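Local structure of uncharacterized protein HtdX (Mycobacterium tuberculosis, 4OOB) at residues V105-T109 and W119-T123; P18-V24 and I81-V87. The protein interconverts (3R)-3-hydroxyacyl-CoA and trans-2-enoyl-CoA thioesters by reversible dehydration, accepting many chain lengths but preferring C8 to C12 substrates. All blocks are in the same frame, centred on the assembly; numbering follows the deposited sequence.

Contact 1. Residues V105-T109 and W119-T123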
# COMPACT_ATOMS: atom_id res chain seq x y z
N VAL A 105 11.94 -8.45 -0.83
CA VAL A 105 12.90 -7.37 -0.69
C VAL A 105 12.22 -6.19 -0.02
O VAL A 105 11.03 -5.94 -0.23
CB VAL A 105 13.42 -6.93 -2.06
CG1 VAL A 105 12.27 -6.45 -2.95
CG2 VAL A 105 14.45 -5.84 -1.87
N ASP A 106 12.98 -5.44 0.76
CA ASP A 106 12.48 -4.25 1.38
C ASP A 106 12.88 -3.01 0.60
O ASP A 106 14.04 -2.84 0.22
CB ASP A 106 13.03 -4.11 2.79
CG ASP A 106 12.45 -5.12 3.79
OD1 ASP A 106 11.41 -5.80 3.57
OD2 ASP A 106 13.11 -5.21 4.84
N LEU A 107 11.90 -2.13 0.39
CA LEU A 107 12.12 -0.83 -0.31
C LEU A 107 11.87 0.28 0.67
O LEU A 107 10.77 0.41 1.16
CB LEU A 107 11.16 -0.71 -1.47
CG LEU A 107 11.52 -1.34 -2.83
CD1 LEU A 107 12.74 -2.20 -2.78
CD2 LEU A 107 10.36 -2.10 -3.44
N VAL A 108 12.93 1.01 1.03
CA VAL A 108 12.91 1.87 2.21
C VAL A 108 12.97 3.28 1.64
O VAL A 108 13.90 3.61 0.90
CB VAL A 108 14.10 1.51 3.13
CG1 VAL A 108 14.20 2.39 4.34
CG2 VAL A 108 14.02 0.03 3.56
N THR A 109 11.94 4.07 1.93
CA THR A 109 11.82 5.40 1.38
C THR A 109 11.77 6.48 2.49
O THR A 109 11.03 6.35 3.50
CB THR A 109 10.59 5.49 0.46
OG1 THR A 109 10.77 4.60 -0.63
CG2 THR A 109 10.43 6.84 -0.16
N TRP A 119 8.37 11.77 6.59
CA TRP A 119 7.61 10.56 6.30
C TRP A 119 8.57 9.46 5.81
O TRP A 119 9.39 9.68 4.91
CB TRP A 119 6.54 10.91 5.25
CG TRP A 119 5.44 9.88 4.86
CD1 TRP A 119 4.12 9.87 5.29
CD2 TRP A 119 5.56 8.81 3.92
NE1 TRP A 119 3.41 8.85 4.66
CE2 TRP A 119 4.26 8.18 3.82
CE3 TRP A 119 6.60 8.32 3.15
CZ2 TRP A 119 4.02 7.10 3.01
CZ3 TRP A 119 6.38 7.25 2.34
CH2 TRP A 119 5.08 6.63 2.27
N HIS A 120 8.46 8.30 6.43
CA HIS A 120 9.35 7.18 6.22
C HIS A 120 8.54 5.92 5.91
O HIS A 120 7.54 5.65 6.59
CB HIS A 120 10.18 6.97 7.51
CG HIS A 120 11.13 5.82 7.44
ND1 HIS A 120 12.43 5.94 6.98
CD2 HIS A 120 10.98 4.53 7.79
CE1 HIS A 120 13.02 4.76 7.02
NE2 HIS A 120 12.16 3.89 7.51
N GLN A 121 9.00 5.12 4.97
CA GLN A 121 8.31 3.88 4.65
C GLN A 121 9.21 2.65 4.37
O GLN A 121 10.22 2.77 3.73
CB GLN A 121 7.42 4.13 3.46
CG GLN A 121 6.76 2.91 2.88
CD GLN A 121 5.89 3.29 1.71
OE1 GLN A 121 4.68 3.32 1.86
NE2 GLN A 121 6.49 3.66 0.57
N VAL A 122 8.77 1.50 4.89
CA VAL A 122 9.29 0.18 4.55
C VAL A 122 8.14 -0.62 3.88
O VAL A 122 7.06 -0.87 4.45
CB VAL A 122 9.84 -0.59 5.75
CG1 VAL A 122 10.62 -1.82 5.28
CG2 VAL A 122 10.76 0.29 6.65
N THR A 123 8.38 -0.93 2.62
CA THR A 123 7.48 -1.62 1.79
C THR A 123 8.19 -2.92 1.47
O THR A 123 9.35 -2.91 1.02
CB THR A 123 7.30 -0.88 0.45
OG1 THR A 123 6.59 0.35 0.67
CG2 THR A 123 6.59 -1.78 -0.62
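Leu107 and Thr123 face each other as a hydrogen-bonded pair of an antiparallel ladder, and Thr109 with Gln121 forms the next such pair. Leu107 N gives its hydrogen to Thr123 O at 2.7 Å with a nearly straight N-H...O angle of 169°, while the return bond from Thr123 N to Leu107 O is longer, 3.1 Å. Thr109 and Gln121 exchange two bonds of more equal length, Thr109 N to Gln121 O and Gln121 N to Thr109 O both measuring 2.8 Å. Between the two pairs sits the non-hydrogen-bonded pair Val108-Val122, where Val108 CA makes a CA-H...O contact of 3.2 Å with Gln121 O.

Apolar contact on the face of Val108 and Val122 is made by methyl groups: CG2 of Val108 lies 4.2 Å from CG1 of Val122. The imidazole of His120 reaches obliquely across to strand 102-113, its CE1 coming 3.8 Å from Val108 CG1. With CG anti to the backbone N (chi1 179°), the ring is carried toward Val108, and the bond from His120 ND1 to Asn110 OD1 limits its rotation. On that face too, Val122 CG1 rests against the carboxylate carbon of Asp106, 4.1 Å from CG. The acid is tied down by other residues: OD1 meets Arg97 in a salt bridge and the hydroxyl of Thr124, and OD2 takes a bond from Asn95.

The other face, with Leu107, Thr109, Gln121 and Thr123, is buried. Helix 43-57 lies against it, Val52 touching both Leu107 and Thr109, and Phe45 touching Gln121. The hairpin of strands 102-113 and 116-128 is part of the antiparallel sheet that wraps round helix 43-57, the bun-and-sausage layout of the hotdog fold found in MaoC-like dehydratases.

Contact 2. Residues P18-V24 and I81-V87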
# COMPACT_ATOMS: atom_id res chain seq x y z
N PRO A 18 7.84 18.09 -6.84
CA PRO A 18 6.62 18.87 -6.56
C PRO A 18 5.42 17.96 -6.38
O PRO A 18 5.41 16.82 -6.83
CB PRO A 18 6.44 19.75 -7.81
CG PRO A 18 7.18 19.05 -8.90
CD PRO A 18 8.27 18.22 -8.25
N ILE A 19 4.41 18.46 -5.69
CA ILE A 19 3.17 17.73 -5.52
C ILE A 19 2.11 18.43 -6.34
O ILE A 19 1.88 19.62 -6.17
CB ILE A 19 2.82 17.65 -4.02
CG1 ILE A 19 3.79 16.65 -3.34
CG2 ILE A 19 1.35 17.27 -3.80
CD1 ILE A 19 3.90 16.77 -1.84
N ASP A 20 1.49 17.69 -7.25
CA ASP A 20 0.32 18.13 -7.94
C ASP A 20 -0.97 17.98 -7.12
O ASP A 20 -1.48 16.86 -6.96
CB ASP A 20 0.15 17.38 -9.24
CG ASP A 20 -1.04 17.87 -10.00
OD1 ASP A 20 -1.57 18.93 -9.61
OD2 ASP A 20 -1.46 17.20 -10.96
N PRO A 21 -1.57 19.11 -6.68
CA PRO A 21 -2.77 19.03 -5.88
C PRO A 21 -3.93 18.27 -6.53
O PRO A 21 -4.77 17.71 -5.79
CB PRO A 21 -3.15 20.49 -5.65
CG PRO A 21 -1.92 21.28 -5.96
CD PRO A 21 -1.18 20.50 -6.98
N ALA A 22 -4.00 18.27 -7.87
CA ALA A 22 -5.07 17.57 -8.62
C ALA A 22 -4.94 16.06 -8.45
O ALA A 22 -5.93 15.30 -8.45
CB ALA A 22 -5.01 17.91 -10.11
N ASN A 23 -3.69 15.61 -8.38
CA ASN A 23 -3.41 14.20 -8.23
C ASN A 23 -3.78 13.76 -6.81
O ASN A 23 -4.38 12.73 -6.62
CB ASN A 23 -1.94 13.95 -8.51
CG ASN A 23 -1.65 12.49 -8.55
OD1 ASN A 23 -0.98 11.95 -7.67
ND2 ASN A 23 -2.21 11.84 -9.51
N VAL A 24 -3.46 14.60 -5.82
CA VAL A 24 -3.89 14.35 -4.46
C VAL A 24 -5.44 14.25 -4.41
O VAL A 24 -5.97 13.30 -3.86
CB VAL A 24 -3.42 15.43 -3.44
CG1 VAL A 24 -3.81 15.01 -2.01
CG2 VAL A 24 -1.92 15.68 -3.55
N ILE A 81 2.58 16.19 5.52
CA ILE A 81 3.14 16.84 4.35
C ILE A 81 2.03 17.66 3.70
O ILE A 81 0.92 17.17 3.45
CB ILE A 81 3.67 15.79 3.37
CG1 ILE A 81 4.88 15.06 3.98
CG2 ILE A 81 4.07 16.44 2.05
CD1 ILE A 81 5.24 13.81 3.22
N ALA A 82 2.32 18.93 3.45
CA ALA A 82 1.36 19.81 2.86
C ALA A 82 1.29 19.53 1.36
O ALA A 82 2.25 19.13 0.72
CB ALA A 82 1.68 21.28 3.15
N VAL A 83 0.09 19.67 0.83
CA VAL A 83 -0.13 19.67 -0.59
C VAL A 83 0.80 20.71 -1.26
O VAL A 83 1.26 20.52 -2.38
CB VAL A 83 -1.63 19.94 -0.77
CG1 VAL A 83 -1.98 20.43 -2.15
CG2 VAL A 83 -2.40 18.68 -0.44
N THR A 84 1.11 21.79 -0.55
CA THR A 84 1.96 22.88 -1.07
C THR A 84 3.46 22.62 -0.93
O THR A 84 4.24 23.36 -1.48
CB THR A 84 1.65 24.22 -0.39
OG1 THR A 84 1.81 24.12 1.04
CG2 THR A 84 0.22 24.64 -0.65
N ASP A 85 3.85 21.58 -0.20
CA ASP A 85 5.26 21.19 -0.10
C ASP A 85 5.81 20.61 -1.41
O ASP A 85 5.09 20.01 -2.20
CB ASP A 85 5.45 20.15 0.99
CG ASP A 85 5.25 20.71 2.36
OD1 ASP A 85 5.39 21.93 2.54
OD2 ASP A 85 4.99 19.91 3.28
N ALA A 86 7.10 20.82 -1.63
CA ALA A 86 7.87 20.02 -2.57
C ALA A 86 8.68 19.06 -1.68
O ALA A 86 8.92 19.41 -0.50
CB ALA A 86 8.78 20.92 -3.40
N VAL A 87 9.08 17.88 -2.17
CA VAL A 87 9.74 16.88 -1.28
C VAL A 87 11.06 16.30 -1.76
O VAL A 87 11.26 16.10 -2.95
CB VAL A 87 8.81 15.68 -0.93
CG1 VAL A 87 7.62 16.13 -0.12
CG2 VAL A 87 8.37 14.90 -2.15
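Ile19 pushes its side chain into the type I beta turn formed by Ala82 to Asp85, at the edge of the hotdog sheet where strand 12-18 gives way to helix 21-31 and strand 86-99 begins. No hydrogen bond crosses between 18-24 and 81-87; the contact is van der Waals packing of side chains on one another and on the turn's carbonyls.

The delta methyl of Ile19 does most of the touching. With CG1 beside the backbone N (chi1 -73°) and the chain then extended, CD1 reaches 3.9 Å from Ile81 CG2 and 4.1 Å from Val87 CG1, and comes within 3.5 Å of Asp85 O. The branch methyl of Ile19, CG2, lies 3.5 Å from the carbonyl oxygen of Val83. Leu47 of helix 43-57 also touches Ile19. A second patch gathers round Val83: the ring of Pro21 crosses it, CB 3.7 Å from Val83 CG1, while Val24 CG1 approaches the other methyl, CG2.

Polar bonds within each segment help to shape it. Asp20 is the N-cap of the helix, its OD1 accepting from Ala22 N. Across the turn, Asp85 OD2 has Arg79 as a salt-bridge partner and also receives Ala82 N at 2.8 Å, with the donor standing 59° out of the carboxylate plane.

How the contacts relate
Contact 1 and contact 2 belong to one antiparallel sheet, because strand 86-99, in which the 81-87 segment ends, is followed in the chain by its sheet neighbour, strand 102-113 of contact 1. Their centres are about 20 Å apart. The centre of contact 1 lies about 11 Å from the chain centre and that of contact 2 about 19 Å; contact 1 is the more central and more buried of the two, and contact 2 is only partly buried. They nevertheless meet where Trp119 CB packs on Ile81 CD1 at 3.8 Å. Helix 43-57 lies against both contacts: its Pro44 touches both of those residues, and its Leu47 touches Val87.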